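Local structure of (S)-ureidoglycine aminohydrolase (Escherichia coli, 1RC6) at residues D169-P172 with G176-M179; G211-D216 with I228-Y233; V60-T65 with Q74-E79. The protein catalyses the manganese-dependent hydrolysis of (S)-ureidoglycine to (S)-ureidoglycolate and ammonia, a deamination step in the anaerobic use of allantoin as a nitrogen source. One frame throughout, in Å; residues are numbered along the deposited sequence.

Contact 1. Residues D169-P172 with G176-M179; sequences DFLP and GFDM
Pro172 CD lies over one face of the Phe177 ring; the proline ring itself is tilted to it. CD stands 3.6 Å from the ring centroid, 18° off the normal, which makes a CH-pi contact displaced toward the rim. Leu171 meets the same ring obliquely, with its CG 3.9 Å from Phe177 CE1. The two segments are the arms of the loop that joins strands 166-169 and 179-186, neighbouring antiparallel strands at one border of a cupin beta-sheet. No hydrogen bond joins the two segments; they meet mainly through side chains. Phe177 CG is anti to the carbonyl carbon (chi1 -72°), and this turns the ring back toward Leu171 and Pro172. The pyrrolidine ring covers the CZ and CE2 side of the phenyl ring, while Leu171 keeps to the CD1 and CE1 side, its side chain crossing that of Phe177 at about a right angle. The aromatic ring is enclosed further by Trp145, which meets it edge-to-face, and by Tyr110 and Val147. These residues belong to the part of the chain before strand 166-169, so the loop is packed against the N-terminal cupin half. Met179 begins the next strand. Its side chain is about 7 Å from that of Lys253, a probable substrate-binding residue. One methyl of Leu171, CD2, approaches Met179 SD to 4.3 Å.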
ATOM      1  N   ASP A 169      10.113  -6.034  -5.958  1.00 38.88           N
ATOM      2  CA  ASP A 169      10.242  -6.331  -4.541  1.00 39.61           C
ATOM      3  C   ASP A 169      10.870  -5.092  -3.911  1.00 37.90           C
ATOM      4  O   ASP A 169      11.990  -4.707  -4.247  1.00 41.05           O
ATOM      5  CB  ASP A 169      11.123  -7.554  -4.314  1.00 53.88           C
ATOM      6  CG  ASP A 169      10.545  -8.809  -4.926  1.00 58.75           C
ATOM      7  OD1 ASP A 169       9.373  -8.761  -5.363  1.00 61.12           O
ATOM      8  OD2 ASP A 169      11.261  -9.841  -4.963  1.00 63.33           O
ATOM      9  N   PHE A 170      10.133  -4.469  -2.999  1.00 38.70           N
ATOM     10  CA  PHE A 170      10.575  -3.250  -2.346  1.00 34.82           C
ATOM     11  C   PHE A 170      11.534  -3.409  -1.192  1.00 32.69           C
ATOM     12  O   PHE A 170      12.334  -2.523  -0.935  1.00 31.85           O
ATOM     13  CB  PHE A 170       9.361  -2.487  -1.841  1.00 34.35           C
ATOM     14  CG  PHE A 170       8.723  -1.625  -2.868  1.00 31.37           C
ATOM     15  CD1 PHE A 170       9.094  -0.303  -3.003  1.00 29.13           C
ATOM     16  CD2 PHE A 170       7.741  -2.135  -3.707  1.00 32.99           C
ATOM     17  CE1 PHE A 170       8.495   0.508  -3.965  1.00 29.59           C
ATOM     18  CE2 PHE A 170       7.136  -1.329  -4.674  1.00 32.58           C
ATOM     19  CZ  PHE A 170       7.517  -0.005  -4.802  1.00 26.99           C
ATOM     20  N   LEU A 171      11.451  -4.530  -0.493  1.00 28.19           N
ATOM     21  CA  LEU A 171      12.276  -4.742   0.683  1.00 29.50           C
ATOM     22  C   LEU A 171      13.180  -5.950   0.614  1.00 31.48           C
ATOM     23  O   LEU A 171      13.008  -6.820  -0.221  1.00 30.56           O
ATOM     24  CB  LEU A 171      11.360  -4.859   1.913  1.00 32.23           C
ATOM     25  CG  LEU A 171      10.917  -3.599   2.674  1.00 31.38           C
ATOM     26  CD1 LEU A 171      10.806  -2.394   1.752  1.00 29.08           C
ATOM     27  CD2 LEU A 171       9.602  -3.879   3.374  1.00 31.21           C
ATOM     28  N   PRO A 172      14.180  -6.010   1.499  1.00 39.49           N
ATOM     29  CA  PRO A 172      15.104  -7.149   1.512  1.00 43.05           C
ATOM     30  C   PRO A 172      14.327  -8.413   1.902  1.00 44.18           C
ATOM     31  O   PRO A 172      13.340  -8.328   2.625  1.00 42.58           O
ATOM     32  CB  PRO A 172      16.131  -6.746   2.580  1.00 23.68           C
ATOM     33  CG  PRO A 172      16.115  -5.259   2.534  1.00 22.18           C
ATOM     34  CD  PRO A 172      14.647  -4.942   2.404  1.00 24.25           C
ATOM     35  N   GLY A 176      15.285 -10.697   8.703  1.00 31.89           N
ATOM     36  CA  GLY A 176      15.251  -9.499   9.522  1.00 28.96           C
ATOM     37  C   GLY A 176      13.918  -8.834   9.259  1.00 29.42           C
ATOM     38  O   GLY A 176      13.310  -8.218  10.158  1.00 26.83           O
ATOM     39  N   PHE A 177      13.460  -8.981   8.016  1.00 30.44           N
ATOM     40  CA  PHE A 177      12.187  -8.419   7.597  1.00 32.41           C
ATOM     41  C   PHE A 177      11.067  -9.446   7.730  1.00 33.34           C
ATOM     42  O   PHE A 177      11.234 -10.614   7.397  1.00 34.20           O
ATOM     43  CB  PHE A 177      12.282  -7.921   6.159  1.00 29.83           C
ATOM     44  CG  PHE A 177      13.107  -6.675   6.003  1.00 32.32           C
ATOM     45  CD1 PHE A 177      12.497  -5.434   5.872  1.00 34.22           C
ATOM     46  CD2 PHE A 177      14.495  -6.736   6.033  1.00 32.83           C
ATOM     47  CE1 PHE A 177      13.262  -4.274   5.779  1.00 35.68           C
ATOM     48  CE2 PHE A 177      15.260  -5.595   5.940  1.00 31.97           C
ATOM     49  CZ  PHE A 177      14.646  -4.360   5.813  1.00 35.68           C
ATOM     50  N   ASP A 178       9.925  -8.990   8.234  1.00 31.74           N
ATOM     51  CA  ASP A 178       8.771  -9.843   8.424  1.00 30.22           C
ATOM     52  C   ASP A 178       7.643  -9.427   7.473  1.00 29.27           C
ATOM     53  O   ASP A 178       6.485  -9.775   7.682  1.00 28.62           O
ATOM     54  CB  ASP A 178       8.304  -9.752   9.876  1.00 31.02           C
ATOM     55  CG  ASP A 178       7.730  -8.393  10.221  1.00 31.25           C
ATOM     56  OD1 ASP A 178       7.808  -7.473   9.378  1.00 31.73           O
ATOM     57  OD2 ASP A 178       7.201  -8.248  11.346  1.00 33.11           O
ATOM     58  N   MET A 179       7.983  -8.677   6.429  1.00 28.21           N
ATOM     59  CA  MET A 179       6.983  -8.239   5.463  1.00 28.80           C
ATOM     60  C   MET A 179       7.671  -7.774   4.203  1.00 29.53           C
ATOM     61  O   MET A 179       8.892  -7.765   4.124  1.00 29.80           O
ATOM     62  CB  MET A 179       6.166  -7.073   6.015  1.00 33.91           C
ATOM     63  CG  MET A 179       7.025  -5.895   6.378  1.00 34.67           C
ATOM     64  SD  MET A 179       6.240  -4.307   6.097  1.00 37.45           S
ATOM     65  CE  MET A 179       5.710  -3.976   7.627  1.00 34.26           C
TER

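Contact 2. Residues G211-D216 with I228-Y233; sequences GVYNLD and IFMGAY
Ile228 points its CD1 at the face of the Tyr213 ring, while Met230 brings its CE to the ring's edge. The phenol is thus touched from two directions by one strand. The isoleucine methyl sits over the centre of the ring, 4.1 Å from the centroid and 13° off the normal, a CH-pi contact. Met230 crosses the tyrosine side chain at about a right angle. Its chain is extended beyond CG (chi2 165°), and this carries CE to the hydroxyl end of the ring, near its plane. There CE faces both Tyr213 OH and CE2. Ile228 has a second partner. Its other branch, CG2, meets Leu215 CD1 at 3.9 Å, and the two side chains run obliquely to each other. Leu215 is poorly ordered, so this last contact is less certain in detail. No hydrogen bond joins the segments. The contact is buried and close to the probable active site: Tyr213 lies beside Tyr249 and Met230 beside Gln236, both substrate-binding residues by similarity. The fold here is the C-terminal cupin domain. Strand 210-214 lies between strands 234-240 and 219-223 in one sheet. Strand 227-230 belongs to the facing sheet, between strands 26-29 and 202-208, so the contact joins the two sheets across the barrel interior.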
ATOM      1  N   GLY A 211      -8.277  -2.934 -14.961  1.00 49.70           N
ATOM      2  CA  GLY A 211      -8.282  -4.360 -15.191  1.00 46.10           C
ATOM      3  C   GLY A 211      -9.506  -4.981 -14.576  1.00 43.56           C
ATOM      4  O   GLY A 211     -10.433  -4.281 -14.187  1.00 40.91           O
ATOM      5  N   VAL A 212      -9.514  -6.304 -14.498  1.00 56.67           N
ATOM      6  CA  VAL A 212     -10.629  -7.012 -13.905  1.00 61.92           C
ATOM      7  C   VAL A 212     -10.090  -8.042 -12.923  1.00 61.28           C
ATOM      8  O   VAL A 212      -9.181  -8.818 -13.235  1.00 62.64           O
ATOM      9  CB  VAL A 212     -11.484  -7.707 -14.978  1.00 72.81           C
ATOM     10  CG1 VAL A 212     -12.624  -8.469 -14.325  1.00 75.05           C
ATOM     11  CG2 VAL A 212     -12.034  -6.668 -15.937  1.00 75.60           C
ATOM     12  N   TYR A 213     -10.656  -8.027 -11.725  1.00 68.35           N
ATOM     13  CA  TYR A 213     -10.244  -8.936 -10.672  1.00 74.01           C
ATOM     14  C   TYR A 213     -11.307  -9.984 -10.439  1.00 74.40           C
ATOM     15  O   TYR A 213     -12.473  -9.777 -10.756  1.00 72.80           O
ATOM     16  CB  TYR A 213     -10.016  -8.167  -9.369  1.00 83.01           C
ATOM     17  CG  TYR A 213      -8.590  -8.175  -8.882  1.00 90.76           C
ATOM     18  CD1 TYR A 213      -7.563  -7.614  -9.645  1.00 94.80           C
ATOM     19  CD2 TYR A 213      -8.266  -8.736  -7.648  1.00 95.01           C
ATOM     20  CE1 TYR A 213      -6.248  -7.611  -9.189  1.00 98.42           C
ATOM     21  CE2 TYR A 213      -6.956  -8.738  -7.184  1.00 99.22           C
ATOM     22  CZ  TYR A 213      -5.952  -8.176  -7.957  1.00 99.89           C
ATOM     23  OH  TYR A 213      -4.658  -8.187  -7.493  1.00100.77           O
ATOM     24  N   ASN A 214     -10.890 -11.108  -9.877  1.00 67.40           N
ATOM     25  CA  ASN A 214     -11.798 -12.193  -9.566  1.00 70.90           C
ATOM     26  C   ASN A 214     -11.559 -12.560  -8.116  1.00 73.94           C
ATOM     27  O   ASN A 214     -10.734 -13.423  -7.812  1.00 77.32           O
ATOM     28  CB  ASN A 214     -11.520 -13.407 -10.450  1.00 82.80           C
ATOM     29  CG  ASN A 214     -12.409 -14.587 -10.108  1.00 81.56           C
ATOM     30  OD1 ASN A 214     -13.613 -14.563 -10.357  1.00 81.82           O
ATOM     31  ND2 ASN A 214     -11.820 -15.623  -9.518  1.00 82.31           N
ATOM     32  N   LEU A 215     -12.283 -11.893  -7.224  1.00 96.68           N
ATOM     33  CA  LEU A 215     -12.150 -12.135  -5.794  1.00100.90           C
ATOM     34  C   LEU A 215     -12.870 -13.413  -5.366  1.00103.93           C
ATOM     35  O   LEU A 215     -12.336 -14.513  -5.524  1.00103.85           O
ATOM     36  CB  LEU A 215     -12.684 -10.930  -5.009  1.00101.71           C
ATOM     37  CG  LEU A 215     -12.009  -9.570  -5.260  1.00106.81           C
ATOM     38  CD1 LEU A 215     -10.507  -9.690  -5.042  1.00107.53           C
ATOM     39  CD2 LEU A 215     -12.298  -9.092  -6.674  1.00107.46           C
ATOM     40  N   ASP A 216     -14.072 -13.271  -4.820  1.00 93.22           N
ATOM     41  CA  ASP A 216     -14.831 -14.437  -4.391  1.00 96.15           C
ATOM     42  C   ASP A 216     -15.650 -14.985  -5.550  1.00 93.15           C
ATOM     43  O   ASP A 216     -16.882 -14.969  -5.532  1.00 91.77           O
ATOM     44  CB  ASP A 216     -15.730 -14.084  -3.203  1.00115.87           C
ATOM     45  CG  ASP A 216     -14.959 -14.015  -1.889  1.00121.38           C
ATOM     46  OD1 ASP A 216     -15.545 -13.593  -0.868  1.00125.39           O
ATOM     47  OD2 ASP A 216     -13.766 -14.391  -1.877  1.00122.93           O
ATOM     48  N   ILE A 228      -8.022  -2.876  -2.562  1.00 33.94           N
ATOM     49  CA  ILE A 228      -8.579  -4.192  -2.347  1.00 34.79           C
ATOM     50  C   ILE A 228      -7.946  -4.925  -1.180  1.00 35.17           C
ATOM     51  O   ILE A 228      -6.721  -5.036  -1.101  1.00 34.61           O
ATOM     52  CB  ILE A 228      -8.385  -5.066  -3.586  1.00 41.58           C
ATOM     53  CG1 ILE A 228      -8.821  -4.305  -4.828  1.00 42.31           C
ATOM     54  CG2 ILE A 228      -9.165  -6.360  -3.434  1.00 42.60           C
ATOM     55  CD1 ILE A 228      -8.479  -5.024  -6.101  1.00 44.84           C
ATOM     56  N   PHE A 229      -8.785  -5.428  -0.283  1.00 32.06           N
ATOM     57  CA  PHE A 229      -8.295  -6.200   0.847  1.00 33.07           C
ATOM     58  C   PHE A 229      -8.558  -7.681   0.616  1.00 34.15           C
ATOM     59  O   PHE A 229      -9.700  -8.120   0.626  1.00 34.63           O
ATOM     60  CB  PHE A 229      -8.977  -5.799   2.151  1.00 34.33           C
ATOM     61  CG  PHE A 229      -8.659  -6.725   3.285  1.00 32.31           C
ATOM     62  CD1 PHE A 229      -9.653  -7.499   3.871  1.00 31.67           C
ATOM     63  CD2 PHE A 229      -7.347  -6.848   3.750  1.00 29.99           C
ATOM     64  CE1 PHE A 229      -9.348  -8.385   4.914  1.00 29.27           C
ATOM     65  CE2 PHE A 229      -7.029  -7.724   4.781  1.00 28.27           C
ATOM     66  CZ  PHE A 229      -8.029  -8.495   5.366  1.00 28.70           C
ATOM     67  N   MET A 230      -7.491  -8.441   0.413  1.00 32.83           N
ATOM     68  CA  MET A 230      -7.586  -9.874   0.179  1.00 35.59           C
ATOM     69  C   MET A 230      -7.249 -10.559   1.500  1.00 36.34           C
ATOM     70  O   MET A 230      -6.088 -10.600   1.912  1.00 38.52           O
ATOM     71  CB  MET A 230      -6.580 -10.276  -0.898  1.00 45.87           C
ATOM     72  CG  MET A 230      -6.696  -9.506  -2.216  1.00 49.33           C
ATOM     73  SD  MET A 230      -5.213  -9.727  -3.270  1.00 54.97           S
ATOM     74  CE  MET A 230      -5.290  -8.292  -4.331  1.00 57.23           C
ATOM     75  N   GLY A 231      -8.263 -11.093   2.167  1.00 39.83           N
ATOM     76  CA  GLY A 231      -8.048 -11.745   3.447  1.00 40.18           C
ATOM     77  C   GLY A 231      -7.283 -13.059   3.430  1.00 39.86           C
ATOM     78  O   GLY A 231      -6.943 -13.595   2.374  1.00 40.84           O
ATOM     79  N   ALA A 232      -7.010 -13.580   4.621  1.00 52.77           N
ATOM     80  CA  ALA A 232      -6.290 -14.838   4.762  1.00 52.78           C
ATOM     81  C   ALA A 232      -7.149 -16.013   4.278  1.00 52.87           C
ATOM     82  O   ALA A 232      -8.321 -16.154   4.663  1.00 51.14           O
ATOM     83  CB  ALA A 232      -5.880 -15.042   6.218  1.00 51.49           C
ATOM     84  N   TYR A 233      -6.549 -16.850   3.436  1.00 44.48           N
ATOM     85  CA  TYR A 233      -7.218 -18.009   2.869  1.00 42.62           C
ATOM     86  C   TYR A 233      -8.244 -17.572   1.830  1.00 43.69           C
ATOM     87  O   TYR A 233      -9.422 -17.879   1.949  1.00 44.16           O
ATOM     88  CB  TYR A 233      -7.910 -18.812   3.965  1.00 38.51           C
ATOM     89  CG  TYR A 233      -6.983 -19.372   5.019  1.00 34.18           C
ATOM     90  CD1 TYR A 233      -6.225 -20.521   4.783  1.00 32.84           C
ATOM     91  CD2 TYR A 233      -6.892 -18.771   6.269  1.00 32.16           C
ATOM     92  CE1 TYR A 233      -5.403 -21.059   5.772  1.00 31.31           C
ATOM     93  CE2 TYR A 233      -6.077 -19.290   7.264  1.00 31.89           C
ATOM     94  CZ  TYR A 233      -5.333 -20.434   7.021  1.00 32.87           C
ATOM     95  OH  TYR A 233      -4.536 -20.931   8.041  1.00 31.67           O
TER

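Contact 3. Residues V60-T65 with Q74-E79; sequences VDYLVT and QGFGGE
The backbones of Tyr62 and Phe76 stay well apart, with CA atoms 11.8 Å from each other, and the gap is bridged by their side chains. Segment 60-65 is extended strand within the N-terminal cupin domain. Segment 74-79 is an irregular, glycine-rich part of the loop that leads from strand 60-67 to strand 81-89. Tyr62 and Phe76 reach toward each other from opposite directions and form an offset edge-to-face aromatic pair. The edge of Phe76 is turned to the face of Tyr62, with the ring planes at 81° and the centroids 5.6 Å apart. Phe76 CG is anti to the backbone N (chi1 177°), which sends the ring out from the loop toward the strand. Its CZ and CE1 do the touching, and they meet the hydroxyl half of the tyrosine. The contact is small and has no hydrogen bond; the two segments meet only through these side chains. Around the pair, Tyr62 also packs on Ile49 of strand 46-49, on Leu131 and Lys133 of strand 127-135, and on Ile39 in a loop. With Tyr62 cut back to an alanine, the edge of Phe76 would probably lose its aromatic partner and a gap would open between strand and loop. On the loop side, a CB on Gly75 or Gly78 would collide with the preceding carbonyl oxygen at the backbone angles found there. Asn72 OD1 accepts a hydrogen bond from Gly75 N just before the phenylalanine. The pair lies away from the probable metal and substrate site. The closest approach is made by Phe76 CZ, 3.7 Å from Tyr62 CE1, while Phe76 CE1 lies 3.9 Å from Tyr62 OH.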
ATOM      1  N   VAL A  60      -2.586  -1.770   9.307  1.00 29.64           N
ATOM      2  CA  VAL A  60      -3.473  -0.650   9.035  1.00 26.15           C
ATOM      3  C   VAL A  60      -2.792   0.087   7.919  1.00 26.53           C
ATOM      4  O   VAL A  60      -1.605   0.368   8.028  1.00 28.91           O
ATOM      5  CB  VAL A  60      -3.591   0.325  10.205  1.00 20.37           C
ATOM      6  CG1 VAL A  60      -4.579   1.409   9.842  1.00 15.74           C
ATOM      7  CG2 VAL A  60      -4.019  -0.397  11.473  1.00 18.36           C
ATOM      8  N   ASP A  61      -3.500   0.372   6.834  1.00 19.65           N
ATOM      9  CA  ASP A  61      -2.869   1.119   5.755  1.00 19.50           C
ATOM     10  C   ASP A  61      -3.712   2.331   5.408  1.00 19.56           C
ATOM     11  O   ASP A  61      -4.889   2.398   5.774  1.00 18.67           O
ATOM     12  CB  ASP A  61      -2.579   0.229   4.542  1.00 26.26           C
ATOM     13  CG  ASP A  61      -3.779  -0.543   4.072  1.00 29.49           C
ATOM     14  OD1 ASP A  61      -3.592  -1.392   3.177  1.00 27.50           O
ATOM     15  OD2 ASP A  61      -4.901  -0.307   4.587  1.00 34.46           O
ATOM     16  N   TYR A  62      -3.102   3.311   4.747  1.00 24.19           N
ATOM     17  CA  TYR A  62      -3.799   4.548   4.431  1.00 25.01           C
ATOM     18  C   TYR A  62      -3.518   5.091   3.053  1.00 27.33           C
ATOM     19  O   TYR A  62      -2.553   4.717   2.386  1.00 28.23           O
ATOM     20  CB  TYR A  62      -3.394   5.677   5.389  1.00 29.03           C
ATOM     21  CG  TYR A  62      -3.159   5.322   6.834  1.00 25.69           C
ATOM     22  CD1 TYR A  62      -2.199   4.376   7.203  1.00 25.46           C
ATOM     23  CD2 TYR A  62      -3.883   5.954   7.842  1.00 27.45           C
ATOM     24  CE1 TYR A  62      -1.972   4.064   8.551  1.00 27.25           C
ATOM     25  CE2 TYR A  62      -3.661   5.652   9.190  1.00 29.34           C
ATOM     26  CZ  TYR A  62      -2.709   4.712   9.534  1.00 29.60           C
ATOM     27  OH  TYR A  62      -2.508   4.438  10.864  1.00 32.24           O
ATOM     28  N   LEU A  63      -4.376   6.013   2.652  1.00 26.51           N
ATOM     29  CA  LEU A  63      -4.235   6.715   1.398  1.00 28.96           C
ATOM     30  C   LEU A  63      -4.310   8.159   1.881  1.00 29.26           C
ATOM     31  O   LEU A  63      -5.259   8.541   2.559  1.00 30.91           O
ATOM     32  CB  LEU A  63      -5.385   6.390   0.462  1.00 42.19           C
ATOM     33  CG  LEU A  63      -5.269   6.932  -0.963  1.00 50.78           C
ATOM     34  CD1 LEU A  63      -6.362   6.287  -1.809  1.00 58.46           C
ATOM     35  CD2 LEU A  63      -5.408   8.457  -0.983  1.00 54.19           C
ATOM     36  N   VAL A  64      -3.302   8.958   1.566  1.00 22.34           N
ATOM     37  CA  VAL A  64      -3.303  10.329   2.032  1.00 20.19           C
ATOM     38  C   VAL A  64      -2.899  11.313   0.954  1.00 23.79           C
ATOM     39  O   VAL A  64      -1.806  11.213   0.383  1.00 22.92           O
ATOM     40  CB  VAL A  64      -2.334  10.505   3.231  1.00 16.28           C
ATOM     41  CG1 VAL A  64      -2.508  11.885   3.842  1.00 11.61           C
ATOM     42  CG2 VAL A  64      -2.580   9.419   4.271  1.00 13.34           C
ATOM     43  N   THR A  65      -3.778  12.261   0.653  1.00 34.51           N
ATOM     44  CA  THR A  65      -3.412  13.264  -0.332  1.00 39.27           C
ATOM     45  C   THR A  65      -2.953  14.491   0.469  1.00 38.04           C
ATOM     46  O   THR A  65      -3.687  15.034   1.315  1.00 37.96           O
ATOM     47  CB  THR A  65      -4.585  13.642  -1.269  1.00 36.47           C
ATOM     48  OG1 THR A  65      -5.438  14.573  -0.605  1.00 45.62           O
ATOM     49  CG2 THR A  65      -5.382  12.404  -1.656  1.00 41.06           C
ATOM     50  N   GLN A  74       4.714  15.281  13.278  1.00 32.62           N
ATOM     51  CA  GLN A  74       4.745  14.732  14.615  1.00 29.94           C
ATOM     52  C   GLN A  74       5.470  13.406  14.731  1.00 28.60           C
ATOM     53  O   GLN A  74       6.023  13.100  15.774  1.00 27.89           O
ATOM     54  CB  GLN A  74       3.325  14.574  15.123  1.00 43.05           C
ATOM     55  CG  GLN A  74       3.202  13.811  16.420  1.00 49.21           C
ATOM     56  CD  GLN A  74       1.759  13.738  16.889  1.00 53.54           C
ATOM     57  OE1 GLN A  74       1.089  14.767  17.018  1.00 57.23           O
ATOM     58  NE2 GLN A  74       1.271  12.524  17.143  1.00 55.20           N
ATOM     59  N   GLY A  75       5.474  12.620  13.666  1.00 35.27           N
ATOM     60  CA  GLY A  75       6.127  11.328  13.729  1.00 33.52           C
ATOM     61  C   GLY A  75       5.071  10.248  13.597  1.00 33.80           C
ATOM     62  O   GLY A  75       4.238  10.071  14.489  1.00 33.00           O
ATOM     63  N   PHE A  76       5.117   9.517  12.486  1.00 48.04           N
ATOM     64  CA  PHE A  76       4.146   8.480  12.199  1.00 48.84           C
ATOM     65  C   PHE A  76       4.284   7.154  12.941  1.00 53.53           C
ATOM     66  O   PHE A  76       3.304   6.667  13.529  1.00 50.26           O
ATOM     67  CB  PHE A  76       4.108   8.215  10.691  1.00 32.22           C
ATOM     68  CG  PHE A  76       3.171   7.109  10.290  1.00 28.98           C
ATOM     69  CD1 PHE A  76       1.852   7.101  10.732  1.00 25.60           C
ATOM     70  CD2 PHE A  76       3.607   6.075   9.464  1.00 27.90           C
ATOM     71  CE1 PHE A  76       0.974   6.078  10.355  1.00 25.71           C
ATOM     72  CE2 PHE A  76       2.742   5.049   9.078  1.00 27.00           C
ATOM     73  CZ  PHE A  76       1.424   5.049   9.524  1.00 26.12           C
ATOM     74  N   GLY A  77       5.468   6.560  12.922  1.00 30.01           N
ATOM     75  CA  GLY A  77       5.633   5.270  13.587  1.00 33.79           C
ATOM     76  C   GLY A  77       5.046   4.972  14.973  1.00 31.70           C
ATOM     77  O   GLY A  77       3.899   5.286  15.278  1.00 31.36           O
ATOM     78  N   GLY A  78       5.859   4.338  15.818  1.00 48.05           N
ATOM     79  CA  GLY A  78       5.444   3.974  17.165  1.00 48.72           C
ATOM     80  C   GLY A  78       6.289   2.804  17.645  1.00 51.43           C
ATOM     81  O   GLY A  78       6.898   2.111  16.827  1.00 50.06           O
ATOM     82  N   GLU A  79       6.338   2.571  18.953  1.00 37.90           N
ATOM     83  CA  GLU A  79       7.139   1.472  19.491  1.00 43.20           C
ATOM     84  C   GLU A  79       6.699   0.101  18.991  1.00 39.63           C
ATOM     85  O   GLU A  79       5.516  -0.237  19.030  1.00 41.26           O
ATOM     86  CB  GLU A  79       7.119   1.488  21.028  1.00 76.96           C
ATOM     87  CG  GLU A  79       8.014   2.557  21.646  1.00 95.40           C
ATOM     88  CD  GLU A  79       9.468   2.421  21.207  1.00106.57           C
ATOM     89  OE1 GLU A  79      10.068   1.357  21.479  1.00114.20           O
ATOM     90  OE2 GLU A  79      10.008   3.373  20.592  1.00113.16           O
TER

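How the contacts relate
From the N terminus, contact 3 comes first. It closes the loop between strands 60-67 and 81-89 in the N-terminal cupin domain. Contact 1 follows and closes the short connection between strands 166-169 and 179-186, while packing this loop on residues of the N-terminal half. Contact 2 is last. It spans strand 219-223 and joins the two sheets of the C-terminal cupin domain. The three lie in series along the chain, and none nests in or crosses another. None touches another in space. Contacts 2 and 3 lie on opposite sides of the chain's centre, their own centres about 24 Å apart.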